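PDB 3DWQ: subtilase cytotoxin, subunit B from Escherichia coli, which forms the pentameric, probably receptor-binding part of an AB5 toxin and binds glycans ending in N-glycolylneuraminic acid. Local coordinates for residues 78-83 with 93-98. Residues are numbered along the deposited sequence; the frame is centred on the assembly and turned at random.
With NGC (N-glycolyl-alpha-neuraminic acid), chain G.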
# COMPACT_ATOMS: atom_id res chain seq x y z
N TYR C 78 -1.61 -23.02 7.88
CA TYR C 78 -3.01 -23.19 7.50
C TYR C 78 -3.82 -23.94 8.56
O TYR C 78 -3.26 -24.67 9.39
CB TYR C 78 -3.12 -23.89 6.13
CG TYR C 78 -2.74 -25.35 6.13
CD1 TYR C 78 -3.72 -26.34 6.23
CD2 TYR C 78 -1.41 -25.75 6.05
CE1 TYR C 78 -3.38 -27.69 6.25
CE2 TYR C 78 -1.06 -27.10 6.07
CZ TYR C 78 -2.05 -28.06 6.17
OH TYR C 78 -1.71 -29.40 6.18
N GLU C 79 -5.13 -23.74 8.54
CA GLU C 79 -6.06 -24.50 9.37
C GLU C 79 -7.13 -25.12 8.48
O GLU C 79 -7.92 -24.40 7.87
CB GLU C 79 -6.70 -23.60 10.44
CG GLU C 79 -7.45 -24.37 11.52
CD GLU C 79 -7.90 -23.49 12.68
OE1 GLU C 79 -8.83 -22.69 12.50
OE2 GLU C 79 -7.32 -23.62 13.77
N PRO C 80 -7.15 -26.47 8.39
CA PRO C 80 -8.16 -27.15 7.58
C PRO C 80 -9.56 -27.08 8.19
O PRO C 80 -9.70 -26.89 9.40
CB PRO C 80 -7.67 -28.59 7.53
CG PRO C 80 -6.83 -28.75 8.74
CD PRO C 80 -6.20 -27.42 9.00
N GLY C 81 -10.58 -27.24 7.35
CA GLY C 81 -11.97 -27.33 7.79
C GLY C 81 -12.63 -26.03 8.20
O GLY C 81 -13.69 -26.04 8.82
N VAL C 82 -12.01 -24.90 7.85
CA VAL C 82 -12.53 -23.59 8.23
C VAL C 82 -13.67 -23.14 7.30
O VAL C 82 -14.74 -22.76 7.76
CB VAL C 82 -11.40 -22.52 8.34
CG1 VAL C 82 -11.97 -21.13 8.62
CG2 VAL C 82 -10.43 -22.90 9.45
N TRP C 83 -13.43 -23.21 5.99
CA TRP C 83 -14.47 -22.89 5.00
C TRP C 83 -15.34 -24.12 4.78
O TRP C 83 -14.83 -25.22 4.60
CB TRP C 83 -13.84 -22.39 3.69
CG TRP C 83 -12.66 -21.48 3.93
CD1 TRP C 83 -11.38 -21.68 3.50
CD2 TRP C 83 -12.65 -20.27 4.69
NE1 TRP C 83 -10.57 -20.66 3.94
CE2 TRP C 83 -11.33 -19.77 4.67
CE3 TRP C 83 -13.63 -19.54 5.38
CZ2 TRP C 83 -10.96 -18.59 5.32
CZ3 TRP C 83 -13.27 -18.37 6.03
CH2 TRP C 83 -11.94 -17.90 5.99
N THR C 93 -10.66 -24.56 -1.46
CA THR C 93 -10.19 -25.30 -0.29
C THR C 93 -10.97 -24.94 0.98
O THR C 93 -11.65 -23.91 1.03
CB THR C 93 -8.66 -25.10 -0.05
OG1 THR C 93 -8.24 -25.88 1.07
CG2 THR C 93 -8.33 -23.63 0.22
N SER C 94 -10.86 -25.80 1.99
CA SER C 94 -11.40 -25.53 3.32
C SER C 94 -10.34 -24.91 4.22
O SER C 94 -10.64 -24.41 5.31
CB SER C 94 -11.93 -26.82 3.96
OG SER C 94 -10.87 -27.60 4.48
N ASN C 95 -9.09 -24.94 3.75
CA ASN C 95 -7.97 -24.37 4.49
C ASN C 95 -8.03 -22.85 4.58
O ASN C 95 -8.22 -22.16 3.58
CB ASN C 95 -6.63 -24.78 3.87
CG ASN C 95 -6.40 -26.29 3.88
OD1 ASN C 95 -7.03 -27.02 4.64
ND2 ASN C 95 -5.51 -26.75 3.01
N ALA C 96 -7.89 -22.34 5.80
CA ALA C 96 -7.68 -20.93 6.03
C ALA C 96 -6.19 -20.68 6.11
O ALA C 96 -5.46 -21.48 6.71
CB ALA C 96 -8.36 -20.47 7.31
N LEU C 97 -5.73 -19.60 5.48
CA LEU C 97 -4.35 -19.14 5.65
C LEU C 97 -4.26 -18.42 6.98
O LEU C 97 -5.06 -17.52 7.26
CB LEU C 97 -3.93 -18.22 4.50
CG LEU C 97 -2.46 -17.75 4.45
CD1 LEU C 97 -1.50 -18.92 4.31
CD2 LEU C 97 -2.27 -16.74 3.32
N VAL C 98 -3.31 -18.83 7.81
CA VAL C 98 -3.21 -18.34 9.20
C VAL C 98 -1.83 -17.78 9.54
O VAL C 98 -1.61 -17.27 10.64
CB VAL C 98 -3.67 -19.42 10.24
CG1 VAL C 98 -4.99 -20.04 9.81
CG2 VAL C 98 -2.62 -20.51 10.43
O9 NGC G . 5.18 -32.12 2.22
C9 NGC G . 3.97 -31.97 2.96
C8 NGC G . 4.23 -31.30 4.31
O8 NGC G . 5.38 -30.45 4.20
C7 NGC G . 4.44 -32.38 5.39
O7 NGC G . 3.22 -33.09 5.64
C6 NGC G . 5.05 -31.92 6.73
O6 NGC G . 6.41 -31.49 6.48
C2 NGC G . 6.73 -30.37 7.29
C1 NGC G . 7.08 -29.07 6.64
O1B NGC G . 7.01 -28.96 5.40
O1A NGC G . 7.43 -28.12 7.39
C3 NGC G . 6.54 -30.46 8.80
C4 NGC G . 5.05 -30.77 8.98
O4 NGC G . 4.44 -29.80 9.84
C5 NGC G . 4.37 -30.83 7.59
N5 NGC G . 2.91 -30.94 7.72
C10 NGC G . 2.14 -31.89 8.26
O10 NGC G . 2.57 -32.91 8.78
C11 NGC G . 0.67 -31.60 8.18
O11 NGC G . 0.41 -30.23 7.82
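With chi1 of 71°, Y78 sets its ring between its own backbone N and carbonyl carbon, alongside the N95 amide, which chi1 of -61° swings beside the N95 backbone N. The two groups point the same way where antiparallel strands 73-79 and 96-102 of the OB-fold B subunit meet, just before the first strand gives way to a loop. Ring and amide planes are turned 42° apart, and Y78 CD1 comes 3.6 Å from N95 CG. The amide is held from another strand, N95 ND2 donating to the S43 carbonyl, while N95 OD1 rests 3.2 Å from P80 CA. E79 and A96 form a hydrogen-bonded antiparallel pair, each backbone N donating to the other's carbonyl O. Past P80, the loop folds over S94. G81 N donates to S94 OG at 2.9 Å, and S94 O takes two bonds from opposite faces of its plane, from V82 N and, along a straighter line, from W83 N. The N95 carbonyl O lies at the edge of the W83 indole, near its plane, and accepts a weak bond from NE1, and A96 CB packs against both W83 CZ2 and V82 CB. At the far end of the Y78 ring the contact reaches the bound sugar, whose glycolyl hydroxyl O11 is hydrogen-bonded to Y78 OH at 2.8 Å.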